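Local coordinates for trans-4-hydroxy-L-proline dehydratase (Clostridioides difficile 70-100-2010, PDB 6VXC), which catalyses the glycyl-radical-dependent dehydration of trans-4-hydroxy-L-proline to (S)-1-pyrroline-5-carboxylate, a step in the anaerobic breakdown of 4-hydroxyproline, at residues P158-A163 with G167-F172; V347-K352 with H668-E673; V466-M471 with E526-I531. One frame throughout, in Å; residues are numbered along the deposited sequence.

Contact 1 (P158-A163 with G167-F172); sequences PEWLAA and GMFTEF
Phe-169 folds back onto Trp-160 and Ala-163 just after helix 158-166 ends in a Schellman motif. Gly-167, with a positive phi, leaves the helical conformation there, and the chain turns sharply, so that the following residues bring their side chains against the last turns. The backbone hydrogen bond of the motif that crosses between the segments runs from Met-168 N to Ala-163 O, 3.1 Å long and fairly straight at the hydrogen (159°).

The main bump is the Phe-169 ring, which wedges between the Ala-163 methyl and the indole. On one side Phe-169 CE2 is 3.5 Å from Ala-163 CB. On the other, Phe-169 CE1 lies over one face of the indole, off toward its rim and 3.6 Å from Trp-160 NE1. The phenyl plane is turned 65° from the pyrrole ring, an edge-to-face (T-shaped) pair. Phe-169 holds CG between its own N and carbonyl carbon (chi1 57°), which turns the ring back toward the helix. On the N-terminal side of Phe-169, Met-168 lays CB and CG against Ala-163, Met-168 CG standing 4.0 Å from Ala-163 CB, before its bent chain departs toward helix 473-481.

Glu-171 meets the indole at its benzo edge rather than over a face, Glu-171 CB lying 3.8 Å from Trp-160 CZ2. Glu-171 OE1 also forms a salt bridge with Lys-524 NZ of helix 506-538. A water near the indole plane completes the join: it accepts from Trp-160 NE1 at 2.8 Å and lies 2.6 Å from Glu-171 OE1.

Contact 2 (V347-K352 with H668-E673); sequences VGITLK and HIYFGE
Ile-349 and Lys-352 both pack obliquely against the Tyr-670 ring, joining two short helices in the pyruvate formate lyase-like part of the chain, away from the annotated sites. The direct contacts are van der Waals, with no hydrogen bond across the segments. Ile-349 applies two branches to the phenol end: Ile-349 CD1 comes 3.4 Å from Tyr-670 OH and 3.7 Å from Tyr-670 CZ, while Ile-349 CG2 touches the neighbouring corner, 3.8 Å from Tyr-670 CE2. Lys-352 uses the aliphatic part of its chain, Lys-352 CD lying 3.8 Å from Tyr-670 CD1. Both side chains cross the tyrosine at roughly right angles.

The polar link is indirect. Lys-352 NZ donates to a water at 2.7 Å, and that water donates to Glu-673 OE2, also at 2.7 Å. Lys-352 NZ and Glu-673 OE2 themselves are 4.9 Å apart and are bridged by the water. Thr-666, just before helix 667-673, hydrogen-bonds through OG1 to Lys-352 O, linking the end of one helix to the start of the other.

The chemistry implies an apolar grip on one tyrosine, bordered by a hydrated charge pair whose attraction is probably softened by the intervening water.

Contact 3 (V466-M471 with E526-I531); sequences VLTGYM and EGNAVI
Thr-468 and Asn-528 meet through their polar ends, Asn-528 ND2 lying 3.0 Å from Thr-468 OG1. The bond given by Asn-528 to Thr-468 is weak, since its N-H...O angle is 126°, well short of straight. Around it the amide lies against the rest of the threonine: Asn-528 ND2 stands 3.4 Å from Thr-468 CB, and Asn-528 OD1 is 3.6 Å from the same carbon. The two side chains cross at about a right angle.

One torsion explains how the amide arrives. Asn-528 carries CG opposite its carbonyl carbon (chi1 -79°), pointing its amide from the helix toward the strand.

Strand 463-472 runs parallel to strand 565-573, and segment 167-172 pairs with it antiparallel through backbone hydrogen bonds. Helix 506-538 packs across from it in the pyruvate formate lyase-like part of this glycyl radical enzyme. Strand 565-573 supplies the principal partner of the threonine hydroxyl, the carbonyl of Tyr-569, so Thr-468 OG1 is engaged from the neighbouring strand as well as from the helix.

Farther out, Tyr-658 OH makes a second weak bond with Asn-528 ND2, and Lys-524 joins the two elements, its NZ bonded to the backbone Thr-468 O and, only weakly, to the side-chain Asn-528 OD1, two carbonyl oxygens that its charge would probably polarise. The Thr-468 side chain is about 11 Å from that of Glu-456, the proton acceptor by similarity.

Overall arrangement
From the N terminus, contact 1 comes first, closing a short loop of three residues at the end of helix 158-166. Contact 2 opens next and closes a loop of 315 residues between helix 348-353 and helix 667-673; contact 3, with 54 residues between its segments, is nested inside it. All three touch. Segment 167-172 runs beside strand 463-472, where Phe-172 N lies 3.0 Å from Thr-468 O and Thr-170 N 3.1 Å from Tyr-470 O, both probable hydrogen bonds joining contacts 1 and 3. Gly-167 CA lies 3.4 Å from Tyr-670 OH of contact 2, and Phe-671 CE2 packs 3.5 Å from Tyr-470 CB, tying helix 667-673 to that strand.

Contact 1 (P158-A163 with G167-F172)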
loop_
_atom_site.group_PDB
_atom_site.type_symbol
_atom_site.label_atom_id
_atom_site.label_comp_id
_atom_site.label_asym_id
_atom_site.label_seq_id
_atom_site.Cartn_x
_atom_site.Cartn_y
_atom_site.Cartn_z
ATOM N N PRO A 158 5.728 9.184 -26.687
ATOM C CA PRO A 158 5.055 8.055 -27.344
ATOM C C PRO A 158 5.623 6.704 -26.947
ATOM O O PRO A 158 4.881 5.717 -26.923
ATOM C CB PRO A 158 5.268 8.331 -28.843
ATOM C CG PRO A 158 6.279 9.392 -28.929
ATOM C CD PRO A 158 6.271 10.156 -27.649
ATOM N N GLU A 159 6.917 6.625 -26.639
ATOM C CA GLU A 159 7.487 5.368 -26.169
ATOM C C GLU A 159 6.901 4.951 -24.817
ATOM O O GLU A 159 6.646 3.763 -24.587
ATOM C CB GLU A 159 9.013 5.472 -26.086
ATOM C CG GLU A 159 9.752 5.579 -27.414
ATOM C CD GLU A 159 9.826 6.994 -27.995
ATOM O OE1 GLU A 159 9.298 7.963 -27.410
ATOM O OE2 GLU A 159 10.435 7.125 -29.067
ATOM N N TRP A 160 6.737 5.908 -23.899
ATOM C CA TRP A 160 6.084 5.666 -22.607
ATOM C C TRP A 160 4.641 5.214 -22.794
ATOM O O TRP A 160 4.181 4.266 -22.147
ATOM C CB TRP A 160 6.130 6.948 -21.767
ATOM C CG TRP A 160 5.692 6.843 -20.312
ATOM C CD1 TRP A 160 6.512 6.800 -19.221
ATOM C CD2 TRP A 160 4.351 6.791 -19.803
ATOM N NE1 TRP A 160 5.774 6.719 -18.068
ATOM C CE2 TRP A 160 4.443 6.710 -18.394
ATOM C CE3 TRP A 160 3.084 6.796 -20.395
ATOM C CZ2 TRP A 160 3.315 6.639 -17.573
ATOM C CZ3 TRP A 160 1.960 6.721 -19.578
ATOM C CH2 TRP A 160 2.084 6.636 -18.181
ATOM N N LEU A 161 3.895 5.927 -23.640
ATOM C CA LEU A 161 2.491 5.593 -23.858
ATOM C C LEU A 161 2.346 4.205 -24.465
ATOM O O LEU A 161 1.428 3.465 -24.114
ATOM C CB LEU A 161 1.826 6.652 -24.749
ATOM C CG LEU A 161 1.623 8.014 -24.073
ATOM C CD1 LEU A 161 1.416 9.145 -25.083
ATOM C CD2 LEU A 161 0.442 7.953 -23.103
ATOM N N ALA A 162 3.226 3.841 -25.389
ATOM C CA ALA A 162 3.152 2.503 -25.966
ATOM C C ALA A 162 3.449 1.438 -24.915
ATOM O O ALA A 162 2.726 0.439 -24.814
ATOM C CB ALA A 162 4.111 2.389 -27.150
ATOM N N ALA A 163 4.491 1.648 -24.114
ATOM C CA ALA A 163 4.847 0.678 -23.086
ATOM C C ALA A 163 3.754 0.577 -22.030
ATOM O O ALA A 163 3.331 -0.520 -21.665
ATOM C CB ALA A 163 6.188 1.065 -22.462
ATOM N N GLY A 167 1.206 -2.870 -21.138
ATOM C CA GLY A 167 1.373 -3.585 -19.892
ATOM C C GLY A 167 2.807 -3.847 -19.491
ATOM O O GLY A 167 3.044 -4.755 -18.693
ATOM N N MET A 168 3.775 -3.067 -20.003
ATOM C CA MET A 168 5.152 -3.185 -19.536
ATOM C C MET A 168 5.304 -2.671 -18.106
ATOM O O MET A 168 6.198 -3.107 -17.378
ATOM C CB MET A 168 6.113 -2.407 -20.454
ATOM C CG MET A 168 6.147 -2.854 -21.910
ATOM S SD MET A 168 6.360 -4.656 -22.089
ATOM C CE MET A 168 7.889 -4.977 -21.188
ATOM N N PHE A 169 4.502 -1.692 -17.719
ATOM C CA PHE A 169 4.595 -1.133 -16.378
ATOM C C PHE A 169 3.306 -0.372 -16.109
ATOM O O PHE A 169 2.487 -0.180 -17.008
ATOM C CB PHE A 169 5.845 -0.258 -16.217
ATOM C CG PHE A 169 5.956 0.897 -17.210
ATOM C CD1 PHE A 169 5.179 2.043 -17.061
ATOM C CD2 PHE A 169 6.877 0.857 -18.246
ATOM C CE1 PHE A 169 5.312 3.130 -17.949
ATOM C CE2 PHE A 169 7.012 1.932 -19.150
ATOM C CZ PHE A 169 6.223 3.070 -19.000
ATOM N N THR A 170 3.118 0.038 -14.857
ATOM C CA THR A 170 1.965 0.850 -14.488
ATOM C C THR A 170 2.456 2.207 -13.992
ATOM O O THR A 170 3.656 2.444 -13.874
ATOM C CB THR A 170 1.091 0.177 -13.413
ATOM O OG1 THR A 170 1.778 0.213 -12.156
ATOM C CG2 THR A 170 0.749 -1.289 -13.772
ATOM N N GLU A 171 1.512 3.093 -13.687
ATOM C CA GLU A 171 1.807 4.462 -13.264
ATOM C C GLU A 171 0.959 4.824 -12.048
ATOM O O GLU A 171 -0.253 5.016 -12.165
ATOM C CB GLU A 171 1.551 5.458 -14.397
ATOM C CG GLU A 171 1.728 6.892 -13.933
ATOM C CD GLU A 171 3.010 7.091 -13.161
ATOM O OE1 GLU A 171 4.074 6.699 -13.677
ATOM O OE2 GLU A 171 2.964 7.631 -12.045
ATOM N N PHE A 172 1.605 4.958 -10.892
ATOM C CA PHE A 172 0.867 5.126 -9.645
ATOM C C PHE A 172 0.187 6.483 -9.535
ATOM O O PHE A 172 -0.833 6.601 -8.854
ATOM C CB PHE A 172 1.805 4.912 -8.458
ATOM C CG PHE A 172 1.646 3.574 -7.806
ATOM C CD1 PHE A 172 1.479 2.431 -8.582
ATOM C CD2 PHE A 172 1.609 3.460 -6.429
ATOM C CE1 PHE A 172 1.301 1.190 -7.993
ATOM C CE2 PHE A 172 1.439 2.214 -5.830
ATOM C CZ PHE A 172 1.274 1.077 -6.625
HETATM O O HOH W 1 6.145 6.865 -15.310
#

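Contact 2 (V347-K352 with H668-E673)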
loop_
_atom_site.group_PDB
_atom_site.type_symbol
_atom_site.label_atom_id
_atom_site.label_comp_id
_atom_site.label_asym_id
_atom_site.label_seq_id
_atom_site.Cartn_x
_atom_site.Cartn_y
_atom_site.Cartn_z
ATOM N N VAL A 347 -10.419 3.203 -11.742
ATOM C CA VAL A 347 -10.818 2.694 -13.044
ATOM C C VAL A 347 -9.565 2.314 -13.811
ATOM O O VAL A 347 -8.442 2.572 -13.380
ATOM C CB VAL A 347 -11.660 3.704 -13.853
ATOM C CG1 VAL A 347 -12.992 3.959 -13.167
ATOM C CG2 VAL A 347 -10.881 5.017 -14.083
ATOM N N GLY A 348 -9.778 1.664 -14.950
ATOM C CA GLY A 348 -8.672 1.370 -15.846
ATOM C C GLY A 348 -7.575 0.569 -15.176
ATOM O O GLY A 348 -7.831 -0.348 -14.389
ATOM N N ILE A 349 -6.328 0.932 -15.487
ATOM C CA ILE A 349 -5.176 0.162 -15.018
ATOM C C ILE A 349 -5.025 0.254 -13.497
ATOM O O ILE A 349 -4.591 -0.700 -12.846
ATOM C CB ILE A 349 -3.889 0.613 -15.731
ATOM C CG1 ILE A 349 -4.045 0.556 -17.260
ATOM C CG2 ILE A 349 -2.714 -0.241 -15.270
ATOM C CD1 ILE A 349 -4.376 -0.808 -17.778
ATOM N N THR A 350 -5.332 1.415 -12.915
ATOM C CA THR A 350 -5.213 1.559 -11.470
ATOM C C THR A 350 -6.045 0.509 -10.743
ATOM O O THR A 350 -5.606 -0.050 -9.735
ATOM C CB THR A 350 -5.626 2.968 -11.044
ATOM O OG1 THR A 350 -4.848 3.931 -11.769
ATOM C CG2 THR A 350 -5.403 3.152 -9.530
ATOM N N LEU A 351 -7.257 0.243 -11.223
ATOM C CA LEU A 351 -8.067 -0.812 -10.623
ATOM C C LEU A 351 -7.419 -2.181 -10.812
ATOM O O LEU A 351 -7.317 -2.968 -9.862
ATOM C CB LEU A 351 -9.478 -0.758 -11.212
ATOM C CG LEU A 351 -10.669 -1.567 -10.692
ATOM C CD1 LEU A 351 -10.713 -2.943 -11.283
ATOM C CD2 LEU A 351 -10.765 -1.593 -9.153
ATOM N N LYS A 352 -6.942 -2.468 -12.023
ATOM C CA LYS A 352 -6.357 -3.778 -12.301
ATOM C C LYS A 352 -5.172 -4.054 -11.386
ATOM O O LYS A 352 -4.957 -5.196 -10.958
ATOM C CB LYS A 352 -5.922 -3.845 -13.771
ATOM C CG LYS A 352 -7.055 -3.724 -14.793
ATOM C CD LYS A 352 -6.520 -3.866 -16.227
ATOM C CE LYS A 352 -7.626 -4.199 -17.213
ATOM N NZ LYS A 352 -7.097 -4.904 -18.414
ATOM N N HIS A 668 0.158 -8.781 -10.649
ATOM C CA HIS A 668 0.660 -10.013 -11.259
ATOM C C HIS A 668 -0.403 -10.700 -12.104
ATOM O O HIS A 668 -0.049 -11.461 -13.006
ATOM C CB HIS A 668 1.215 -10.985 -10.205
ATOM C CG HIS A 668 0.205 -11.457 -9.204
ATOM N ND1 HIS A 668 -0.469 -10.594 -8.369
ATOM C CD2 HIS A 668 -0.203 -12.705 -8.869
ATOM C CE1 HIS A 668 -1.280 -11.288 -7.589
ATOM N NE2 HIS A 668 -1.137 -12.571 -7.872
ATOM N N ILE A 669 -1.684 -10.448 -11.828
ATOM C CA ILE A 669 -2.753 -10.937 -12.693
ATOM C C ILE A 669 -2.725 -10.199 -14.031
ATOM O O ILE A 669 -2.640 -10.817 -15.094
ATOM C CB ILE A 669 -4.117 -10.800 -11.993
ATOM C CG1 ILE A 669 -4.099 -11.484 -10.601
ATOM C CG2 ILE A 669 -5.255 -11.307 -12.896
ATOM C CD1 ILE A 669 -3.751 -12.983 -10.617
ATOM N N TYR A 670 -2.782 -8.866 -13.983
ATOM C CA TYR A 670 -2.754 -8.038 -15.190
ATOM C C TYR A 670 -1.509 -8.305 -16.029
ATOM O O TYR A 670 -1.598 -8.506 -17.246
ATOM C CB TYR A 670 -2.819 -6.561 -14.774
ATOM C CG TYR A 670 -2.480 -5.510 -15.830
ATOM C CD1 TYR A 670 -3.134 -5.474 -17.056
ATOM C CD2 TYR A 670 -1.559 -4.518 -15.561
ATOM C CE1 TYR A 670 -2.840 -4.491 -18.006
ATOM C CE2 TYR A 670 -1.264 -3.523 -16.503
ATOM C CZ TYR A 670 -1.904 -3.526 -17.722
ATOM O OH TYR A 670 -1.603 -2.546 -18.646
ATOM N N PHE A 671 -0.339 -8.322 -15.391
ATOM C CA PHE A 671 0.917 -8.497 -16.119
ATOM C C PHE A 671 0.976 -9.842 -16.839
ATOM O O PHE A 671 1.594 -9.943 -17.902
ATOM C CB PHE A 671 2.106 -8.368 -15.166
ATOM C CG PHE A 671 2.502 -6.952 -14.874
ATOM C CD1 PHE A 671 1.908 -5.897 -15.556
ATOM C CD2 PHE A 671 3.490 -6.668 -13.925
ATOM C CE1 PHE A 671 2.283 -4.586 -15.303
ATOM C CE2 PHE A 671 3.883 -5.355 -13.668
ATOM C CZ PHE A 671 3.269 -4.310 -14.355
ATOM N N GLY A 672 0.371 -10.889 -16.263
ATOM C CA GLY A 672 0.289 -12.158 -16.959
ATOM C C GLY A 672 -0.778 -12.193 -18.035
ATOM O O GLY A 672 -0.619 -12.889 -19.041
ATOM N N GLU A 673 -1.883 -11.475 -17.828
ATOM C CA GLU A 673 -2.969 -11.462 -18.806
ATOM C C GLU A 673 -2.532 -10.888 -20.157
ATOM O O GLU A 673 -3.057 -11.295 -21.196
ATOM C CB GLU A 673 -4.167 -10.687 -18.254
ATOM C CG GLU A 673 -4.968 -11.444 -17.189
ATOM C CD GLU A 673 -6.118 -10.621 -16.577
ATOM O OE1 GLU A 673 -7.104 -11.238 -16.101
ATOM O OE2 GLU A 673 -6.040 -9.369 -16.595
HETATM O O HOH W 2 -6.063 -7.413 -18.418
#

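Contact 3 (V466-M471 with E526-I531)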
loop_
_atom_site.group_PDB
_atom_site.type_symbol
_atom_site.label_atom_id
_atom_site.label_comp_id
_atom_site.label_asym_id
_atom_site.label_seq_id
_atom_site.Cartn_x
_atom_site.Cartn_y
_atom_site.Cartn_z
ATOM N N VAL A 466 8.080 7.002 -2.171
ATOM C CA VAL A 466 6.996 6.995 -3.147
ATOM C C VAL A 466 7.164 5.794 -4.078
ATOM O O VAL A 466 8.227 5.599 -4.674
ATOM C CB VAL A 466 6.963 8.315 -3.940
ATOM C CG1 VAL A 466 5.882 8.274 -5.016
ATOM C CG2 VAL A 466 6.753 9.522 -3.003
ATOM N N LEU A 467 6.109 4.997 -4.201
ATOM C CA LEU A 467 6.043 3.946 -5.208
ATOM C C LEU A 467 5.554 4.569 -6.510
ATOM O O LEU A 467 4.597 5.350 -6.497
ATOM C CB LEU A 467 5.085 2.839 -4.767
ATOM C CG LEU A 467 5.652 1.694 -3.911
ATOM C CD1 LEU A 467 6.424 2.228 -2.732
ATOM C CD2 LEU A 467 4.541 0.778 -3.435
ATOM N N THR A 468 6.210 4.253 -7.634
ATOM C CA THR A 468 5.819 4.873 -8.900
ATOM C C THR A 468 5.104 3.930 -9.865
ATOM O O THR A 468 4.521 4.413 -10.842
ATOM C CB THR A 468 7.034 5.509 -9.619
ATOM O OG1 THR A 468 7.962 4.500 -10.018
ATOM C CG2 THR A 468 7.756 6.542 -8.733
ATOM N N GLY A 469 5.132 2.625 -9.631
ATOM C CA GLY A 469 4.427 1.668 -10.460
ATOM C C GLY A 469 5.168 0.345 -10.538
ATOM O O GLY A 469 6.362 0.255 -10.279
ATOM N N TYR A 470 4.431 -0.702 -10.933
ATOM C CA TYR A 470 4.974 -2.053 -11.101
ATOM C C TYR A 470 5.683 -2.186 -12.454
ATOM O O TYR A 470 5.321 -1.531 -13.428
ATOM C CB TYR A 470 3.854 -3.102 -11.007
ATOM C CG TYR A 470 3.082 -3.006 -9.720
ATOM C CD1 TYR A 470 3.569 -3.574 -8.551
ATOM C CD2 TYR A 470 1.896 -2.302 -9.665
ATOM C CE1 TYR A 470 2.865 -3.450 -7.349
ATOM C CE2 TYR A 470 1.188 -2.164 -8.481
ATOM C CZ TYR A 470 1.673 -2.744 -7.322
ATOM O OH TYR A 470 0.969 -2.607 -6.148
ATOM N N MET A 471 6.699 -3.049 -12.496
ATOM C CA MET A 471 7.493 -3.303 -13.691
ATOM C C MET A 471 7.352 -4.775 -14.057
ATOM O O MET A 471 7.645 -5.649 -13.236
ATOM C CB MET A 471 8.964 -2.943 -13.454
ATOM C CG MET A 471 9.866 -3.058 -14.691
ATOM S SD MET A 471 9.419 -1.950 -16.026
ATOM C CE MET A 471 9.492 -0.350 -15.220
ATOM N N GLU A 526 12.105 8.475 -16.958
ATOM C CA GLU A 526 11.859 9.766 -17.602
ATOM C C GLU A 526 10.431 10.241 -17.366
ATOM O O GLU A 526 10.208 11.398 -17.009
ATOM C CB GLU A 526 12.166 9.685 -19.098
ATOM C CG GLU A 526 11.708 10.916 -19.856
ATOM C CD GLU A 526 12.226 10.977 -21.297
ATOM O OE1 GLU A 526 12.705 9.947 -21.816
ATOM O OE2 GLU A 526 12.108 12.056 -21.915
ATOM N N GLY A 527 9.454 9.353 -17.543
ATOM C CA GLY A 527 8.089 9.699 -17.185
ATOM C C GLY A 527 7.941 10.016 -15.706
ATOM O O GLY A 527 7.285 10.989 -15.335
ATOM N N ASN A 528 8.562 9.208 -14.843
ATOM C CA ASN A 528 8.522 9.478 -13.404
ATOM C C ASN A 528 9.004 10.890 -13.080
ATOM O O ASN A 528 8.425 11.568 -12.228
ATOM C CB ASN A 528 9.398 8.477 -12.654
ATOM C CG ASN A 528 8.743 7.122 -12.471
ATOM O OD1 ASN A 528 7.603 6.894 -12.881
ATOM N ND2 ASN A 528 9.500 6.188 -11.891
ATOM N N ALA A 529 10.095 11.331 -13.716
ATOM C CA ALA A 529 10.648 12.649 -13.397
ATOM C C ALA A 529 9.665 13.752 -13.755
ATOM O O ALA A 529 9.433 14.670 -12.968
ATOM C CB ALA A 529 11.989 12.861 -14.107
ATOM N N VAL A 530 9.067 13.668 -14.943
ATOM C CA VAL A 530 7.996 14.592 -15.308
ATOM C C VAL A 530 6.887 14.562 -14.263
ATOM O O VAL A 530 6.370 15.607 -13.852
ATOM C CB VAL A 530 7.455 14.261 -16.712
ATOM C CG1 VAL A 530 6.173 15.041 -16.996
ATOM C CG2 VAL A 530 8.515 14.567 -17.784
ATOM N N ILE A 531 6.470 13.357 -13.859
ATOM C CA ILE A 531 5.360 13.220 -12.915
ATOM C C ILE A 531 5.729 13.777 -11.549
ATOM O O ILE A 531 4.898 14.394 -10.870
ATOM C CB ILE A 531 4.905 11.746 -12.843
ATOM C CG1 ILE A 531 4.236 11.365 -14.163
ATOM C CG2 ILE A 531 3.968 11.495 -11.657
ATOM C CD1 ILE A 531 4.090 9.895 -14.358
#